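Local coordinates for putative GH105 family protein (Salmonella enterica subsp. enterica serovar Paratyphi A, PDB 3QWT), which is of unknown function but, as a possible member of glycoside hydrolase family 105, probably removes unsaturated uronyl residues from the ends of oligosaccharides, at residues W236-I241 / Y302-A307; A270-Q275 / R315-V320. One frame throughout, in Å; residues are numbered along the deposited sequence.

Interaction 1: residues W236-I241 / Y302-A307; sequences WLTIVI and YGILKA
Thr-238 meets helix 294-309 through both its backbone and its methyl. Its carbonyl O lies 3.1 Å from CA of Gly-303, a CA-H...O contact with an angle of 132° at the hydrogen. Gly-303 has no side chain, and its CA lies directly against this oxygen. The two backbones come close here: CA of Ile-239 is 4.8 Å from CA of Gly-303. The Thr-238 methyl extends the contact along helix 294-309. Thr-238 CG2 stands anti to the backbone N and lies 3.9 Å from Gly-303 CA. It also touches the next side chain, with Thr-238 CG2 4.2 Å from Ile-304 CG1. The hydroxyl OG1 is turned to another partner, the side chain of Gln-267, so this buried polar atom is satisfied.

Ile-239 comes next and meets the aromatic side chain. Its CG1 lies 4.1 Å from CD2 of Tyr-302 and approaches the ring obliquely. The two side chains cross at about a right angle. Tyr-302 has CG anti to the backbone N (chi1 172°), which carries the ring across to Ile-239. Its hydroxyl is hydrogen-bonded to Asp-243, one turn beyond Ile-239 on helix 231-248, and the same carboxylate forms a salt bridge with Lys-306.

The contact is buried helix packing inside an alpha/alpha toroid. The axes of 236-241 and 302-307 approach to 8.0 Å and cross at 32°, running in roughly the same direction; the segments lie on helices 231-248 and 294-309. Around them, helix 170-184 packs on Ile-239, helix 363-377 on Tyr-302, and helix 255-272 on Ile-304 through Ile-268.

Interaction 2: residues A270-Q275 / R315-V320; sequences ALAKCQ and RHYAQV
Gln-275 lays its extended side chain obliquely across Val-320. CG is anti to the backbone N (chi1 -167°), and the chain continues extended to the amide. Gln-275 NE2 donates a hydrogen bond to the carbonyl O of Val-320, at 3.2 Å and with an N-H...O angle of 166°. The acceptor lies close to the plane of the Gln-275 amide, while the donor is tilted 27° from the carbonyl plane of Val-320. NE2 also bonds to the carbonyl of Gly-279, so two backbone oxygens hold the amide in place. The amide oxygen packs on the valine: Gln-275 OE1 is 3.5 Å from Val-320 CG1.

Of the two methyls of Val-320, CG1 lies closest to the amide, while CG2 meets Ala-272 CB at 4.0 Å and also borders Gln-275 OE1. On the tyrosine side, Ala-272 CB is 4.0 Å from Tyr-317 CE1. It comes to the edge of the ring, near its plane. One face of this ring is covered by the neighbouring His-316, whose CE1 sits over the ring centre.

This surface contact joins the C-terminal end of helix 255-272 and the turn after it to segment 315-320, which leads into helix 318-330. Trp-281, in a loop, packs on both Gln-275 and Val-320. Helix 294-309 adjoins the contact, with Val-308 on Tyr-317.

How the interactions relate
From the N terminus the segments come in the order 236-241, 270-275, 302-307, 315-320. They alternate, so the two contacts cross along the chain. Interaction 1 closes a 60-residue loop that contains all of helix 255-272. Interaction 2 closes a 39-residue loop that contains helix 294-309. Each loop thus holds one helix of the other contact. The centres are 12 Å apart, and the two contacts touch directly: CD1 of Ile-304 lies 3.7 Å from CG1 of Val-320. Together they tie four successive helices, 231-248, 255-272, 294-309 and 318-330, from the buried interior out to the surface.

Interaction 1: residues W236-I241 / Y302-A307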
loop_
_atom_site.group_PDB
_atom_site.type_symbol
_atom_site.label_atom_id
_atom_site.label_comp_id
_atom_site.label_asym_id
_atom_site.label_seq_id
_atom_site.Cartn_x
_atom_site.Cartn_y
_atom_site.Cartn_z
ATOM N N TRP A 236 36.920 16.290 1.007
ATOM C CA TRP A 236 36.038 15.407 1.758
ATOM C C TRP A 236 34.609 15.592 1.274
ATOM O O TRP A 236 33.784 14.692 1.389
ATOM C CB TRP A 236 36.077 15.693 3.257
ATOM C CG TRP A 236 37.346 15.425 3.874
ATOM C CD1 TRP A 236 37.987 16.214 4.761
ATOM C CD2 TRP A 236 38.175 14.279 3.670
ATOM N NE1 TRP A 236 39.177 15.639 5.133
ATOM C CE2 TRP A 236 39.317 14.448 4.477
ATOM C CE3 TRP A 236 38.067 13.127 2.882
ATOM C CZ2 TRP A 236 40.360 13.517 4.510
ATOM C CZ3 TRP A 236 39.105 12.184 2.926
ATOM C CH2 TRP A 236 40.232 12.394 3.728
ATOM N N LEU A 237 34.310 16.769 0.738
ATOM C CA LEU A 237 32.946 17.020 0.306
ATOM C C LEU A 237 32.724 16.537 -1.095
ATOM O O LEU A 237 31.674 15.974 -1.400
ATOM C CB LEU A 237 32.563 18.490 0.446
ATOM C CG LEU A 237 31.798 18.600 1.755
ATOM C CD1 LEU A 237 32.457 19.627 2.639
ATOM C CD2 LEU A 237 30.321 18.896 1.506
ATOM N N THR A 238 33.710 16.765 -1.951
ATOM C CA THR A 238 33.625 16.287 -3.311
ATOM C C THR A 238 33.497 14.772 -3.311
ATOM O O THR A 238 32.975 14.188 -4.258
ATOM C CB THR A 238 34.866 16.656 -4.096
ATOM O OG1 THR A 238 35.394 17.883 -3.582
ATOM C CG2 THR A 238 34.515 16.817 -5.543
ATOM N N ILE A 239 34.007 14.142 -2.256
ATOM C CA ILE A 239 33.911 12.694 -2.099
ATOM C C ILE A 239 32.560 12.284 -1.530
ATOM O O ILE A 239 31.910 11.376 -2.052
ATOM C CB ILE A 239 34.986 12.177 -1.146
ATOM C CG1 ILE A 239 36.362 12.221 -1.827
ATOM C CG2 ILE A 239 34.624 10.777 -0.682
ATOM C CD1 ILE A 239 37.544 11.953 -0.902
ATOM N N VAL A 240 32.140 12.972 -0.466
ATOM C CA VAL A 240 30.986 12.551 0.315
ATOM C C VAL A 240 29.654 12.830 -0.375
ATOM O O VAL A 240 28.759 11.982 -0.402
ATOM C CB VAL A 240 30.975 13.220 1.697
ATOM C CG1 VAL A 240 29.643 13.028 2.352
ATOM C CG2 VAL A 240 32.045 12.640 2.570
ATOM N N ILE A 241 29.505 14.019 -0.931
ATOM C CA ILE A 241 28.229 14.350 -1.546
ATOM C C ILE A 241 27.795 13.286 -2.570
ATOM O O ILE A 241 26.639 12.855 -2.576
ATOM C CB ILE A 241 28.237 15.754 -2.163
ATOM C CG1 ILE A 241 28.348 16.794 -1.043
ATOM C CG2 ILE A 241 26.965 15.989 -2.984
ATOM C CD1 ILE A 241 28.458 18.229 -1.523
ATOM N N TYR A 302 38.347 11.919 -7.708
ATOM C CA TYR A 302 37.306 10.930 -7.485
ATOM C C TYR A 302 35.909 11.521 -7.645
ATOM O O TYR A 302 35.115 11.055 -8.465
ATOM C CB TYR A 302 37.441 10.297 -6.109
ATOM C CG TYR A 302 36.264 9.406 -5.767
ATOM C CD1 TYR A 302 36.166 8.124 -6.290
ATOM C CD2 TYR A 302 35.245 9.854 -4.936
ATOM C CE1 TYR A 302 35.088 7.312 -5.986
ATOM C CE2 TYR A 302 34.168 9.053 -4.628
ATOM C CZ TYR A 302 34.090 7.780 -5.153
ATOM O OH TYR A 302 33.014 6.971 -4.843
ATOM N N GLY A 303 35.622 12.555 -6.865
ATOM C CA GLY A 303 34.290 13.137 -6.831
ATOM C C GLY A 303 33.858 13.684 -8.170
ATOM O O GLY A 303 32.732 13.450 -8.624
ATOM N N ILE A 304 34.756 14.425 -8.809
ATOM C CA ILE A 304 34.453 15.006 -10.103
ATOM C C ILE A 304 34.169 13.907 -11.117
ATOM O O ILE A 304 33.222 13.994 -11.889
ATOM C CB ILE A 304 35.575 15.926 -10.576
ATOM C CG1 ILE A 304 35.713 17.096 -9.601
ATOM C CG2 ILE A 304 35.293 16.432 -11.990
ATOM C CD1 ILE A 304 36.878 18.045 -9.906
ATOM N N LEU A 305 34.970 12.854 -11.095
ATOM C CA LEU A 305 34.719 11.715 -11.962
ATOM C C LEU A 305 33.347 11.120 -11.698
ATOM O O LEU A 305 32.581 10.879 -12.622
ATOM C CB LEU A 305 35.775 10.637 -11.741
ATOM C CG LEU A 305 37.099 10.822 -12.462
ATOM C CD1 LEU A 305 38.119 9.776 -12.003
ATOM C CD2 LEU A 305 36.857 10.751 -13.959
ATOM N N LYS A 306 33.046 10.873 -10.428
ATOM C CA LYS A 306 31.803 10.201 -10.079
ATOM C C LYS A 306 30.611 11.105 -10.375
ATOM O O LYS A 306 29.584 10.648 -10.856
ATOM C CB LYS A 306 31.804 9.767 -8.614
ATOM C CG LYS A 306 30.660 8.811 -8.277
ATOM C CD LYS A 306 30.775 8.293 -6.860
ATOM C CE LYS A 306 29.644 7.327 -6.539
ATOM N NZ LYS A 306 30.045 6.435 -5.434
ATOM N N ALA A 307 30.768 12.396 -10.114
ATOM C CA ALA A 307 29.695 13.340 -10.370
ATOM C C ALA A 307 29.424 13.452 -11.874
ATOM O O ALA A 307 28.297 13.711 -12.292
ATOM C CB ALA A 307 30.008 14.693 -9.756
#

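Interaction 2: residues A270-Q275 / R315-V320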
loop_
_atom_site.group_PDB
_atom_site.type_symbol
_atom_site.label_atom_id
_atom_site.label_comp_id
_atom_site.label_asym_id
_atom_site.label_seq_id
_atom_site.Cartn_x
_atom_site.Cartn_y
_atom_site.Cartn_z
ATOM N N ALA A 270 34.011 25.994 -8.896
ATOM C CA ALA A 270 35.074 26.800 -8.287
ATOM C C ALA A 270 36.430 26.088 -8.339
ATOM O O ALA A 270 37.493 26.731 -8.425
ATOM C CB ALA A 270 34.719 27.175 -6.879
ATOM N N LEU A 271 36.384 24.764 -8.296
ATOM C CA LEU A 271 37.596 23.955 -8.332
ATOM C C LEU A 271 38.170 23.961 -9.734
ATOM O O LEU A 271 39.384 23.948 -9.921
ATOM C CB LEU A 271 37.290 22.516 -7.908
ATOM C CG LEU A 271 37.123 22.276 -6.407
ATOM C CD1 LEU A 271 36.376 20.980 -6.147
ATOM C CD2 LEU A 271 38.492 22.262 -5.710
ATOM N N ALA A 272 37.288 23.977 -10.725
ATOM C CA ALA A 272 37.736 23.976 -12.103
ATOM C C ALA A 272 38.682 25.154 -12.312
ATOM O O ALA A 272 39.747 25.002 -12.926
ATOM C CB ALA A 272 36.559 24.061 -13.037
ATOM N N LYS A 273 38.298 26.308 -11.763
ATOM C CA LYS A 273 39.006 27.572 -11.982
ATOM C C LYS A 273 40.238 27.709 -11.098
ATOM O O LYS A 273 40.990 28.682 -11.196
ATOM C CB LYS A 273 38.057 28.741 -11.713
ATOM C CG LYS A 273 36.862 28.787 -12.655
ATOM C CD LYS A 273 35.765 29.738 -12.151
ATOM C CE LYS A 273 36.345 31.040 -11.600
ATOM N NZ LYS A 273 37.316 31.698 -12.532
ATOM N N CYS A 274 40.429 26.714 -10.247
ATOM C CA CYS A 274 41.390 26.751 -9.169
ATOM C C CYS A 274 42.540 25.811 -9.483
ATOM O O CYS A 274 43.567 25.832 -8.813
ATOM C CB CYS A 274 40.696 26.237 -7.889
ATOM S SG CYS A 274 40.577 27.445 -6.570
ATOM N N GLN A 275 42.334 24.947 -10.474
ATOM C CA GLN A 275 43.260 23.861 -10.749
ATOM C C GLN A 275 44.531 24.414 -11.355
ATOM O O GLN A 275 44.490 25.223 -12.285
ATOM C CB GLN A 275 42.628 22.831 -11.684
ATOM C CG GLN A 275 43.387 21.514 -11.792
ATOM C CD GLN A 275 42.649 20.515 -12.657
ATOM O OE1 GLN A 275 41.871 20.904 -13.531
ATOM N NE2 GLN A 275 42.870 19.216 -12.412
ATOM N N ARG A 315 29.074 16.839 -18.602
ATOM C CA ARG A 315 30.202 16.066 -19.130
ATOM C C ARG A 315 31.516 16.828 -19.214
ATOM O O ARG A 315 32.594 16.229 -19.103
ATOM C CB ARG A 315 29.898 15.548 -20.542
ATOM C CG ARG A 315 28.798 14.523 -20.646
ATOM C CD ARG A 315 29.299 13.114 -20.407
ATOM N NE ARG A 315 28.168 12.244 -20.102
ATOM C CZ ARG A 315 28.263 11.012 -19.619
ATOM N NH1 ARG A 315 29.459 10.480 -19.384
ATOM N NH2 ARG A 315 27.157 10.317 -19.374
ATOM N N HIS A 316 31.451 18.131 -19.458
ATOM C CA HIS A 316 32.679 18.848 -19.787
ATOM C C HIS A 316 33.649 18.879 -18.618
ATOM O O HIS A 316 34.852 19.070 -18.802
ATOM C CB HIS A 316 32.377 20.257 -20.249
ATOM C CG HIS A 316 31.798 21.115 -19.179
ATOM N ND1 HIS A 316 32.573 21.722 -18.215
ATOM C CD2 HIS A 316 30.515 21.458 -18.908
ATOM C CE1 HIS A 316 31.793 22.414 -17.402
ATOM N NE2 HIS A 316 30.540 22.268 -17.800
ATOM N N TYR A 317 33.133 18.673 -17.413
ATOM C CA TYR A 317 33.990 18.652 -16.235
ATOM C C TYR A 317 34.951 17.478 -16.236
ATOM O O TYR A 317 35.857 17.409 -15.395
ATOM C CB TYR A 317 33.169 18.637 -14.952
ATOM C CG TYR A 317 32.666 19.997 -14.560
ATOM C CD1 TYR A 317 33.554 21.032 -14.280
ATOM C CD2 TYR A 317 31.309 20.252 -14.468
ATOM C CE1 TYR A 317 33.099 22.282 -13.918
ATOM C CE2 TYR A 317 30.841 21.499 -14.107
ATOM C CZ TYR A 317 31.740 22.508 -13.830
ATOM O OH TYR A 317 31.261 23.743 -13.470
ATOM N N ALA A 318 34.759 16.558 -17.174
ATOM C CA ALA A 318 35.651 15.412 -17.272
ATOM C C ALA A 318 37.101 15.856 -17.459
ATOM O O ALA A 318 37.996 15.330 -16.807
ATOM C CB ALA A 318 35.224 14.486 -18.391
ATOM N N GLN A 319 37.328 16.822 -18.346
ATOM C CA GLN A 319 38.685 17.303 -18.607
ATOM C C GLN A 319 39.410 17.628 -17.311
ATOM O O GLN A 319 40.561 17.253 -17.126
ATOM C CB GLN A 319 38.669 18.532 -19.518
ATOM C CG GLN A 319 38.284 18.239 -20.949
ATOM C CD GLN A 319 37.862 19.495 -21.697
ATOM O OE1 GLN A 319 36.838 20.108 -21.373
ATOM N NE2 GLN A 319 38.653 19.889 -22.700
ATOM N N VAL A 320 38.729 18.325 -16.408
ATOM C CA VAL A 320 39.313 18.614 -15.107
ATOM C C VAL A 320 39.776 17.335 -14.404
ATOM O O VAL A 320 40.925 17.226 -13.944
ATOM C CB VAL A 320 38.319 19.315 -14.208
ATOM C CG1 VAL A 320 38.841 19.320 -12.781
ATOM C CG2 VAL A 320 38.077 20.724 -14.723
#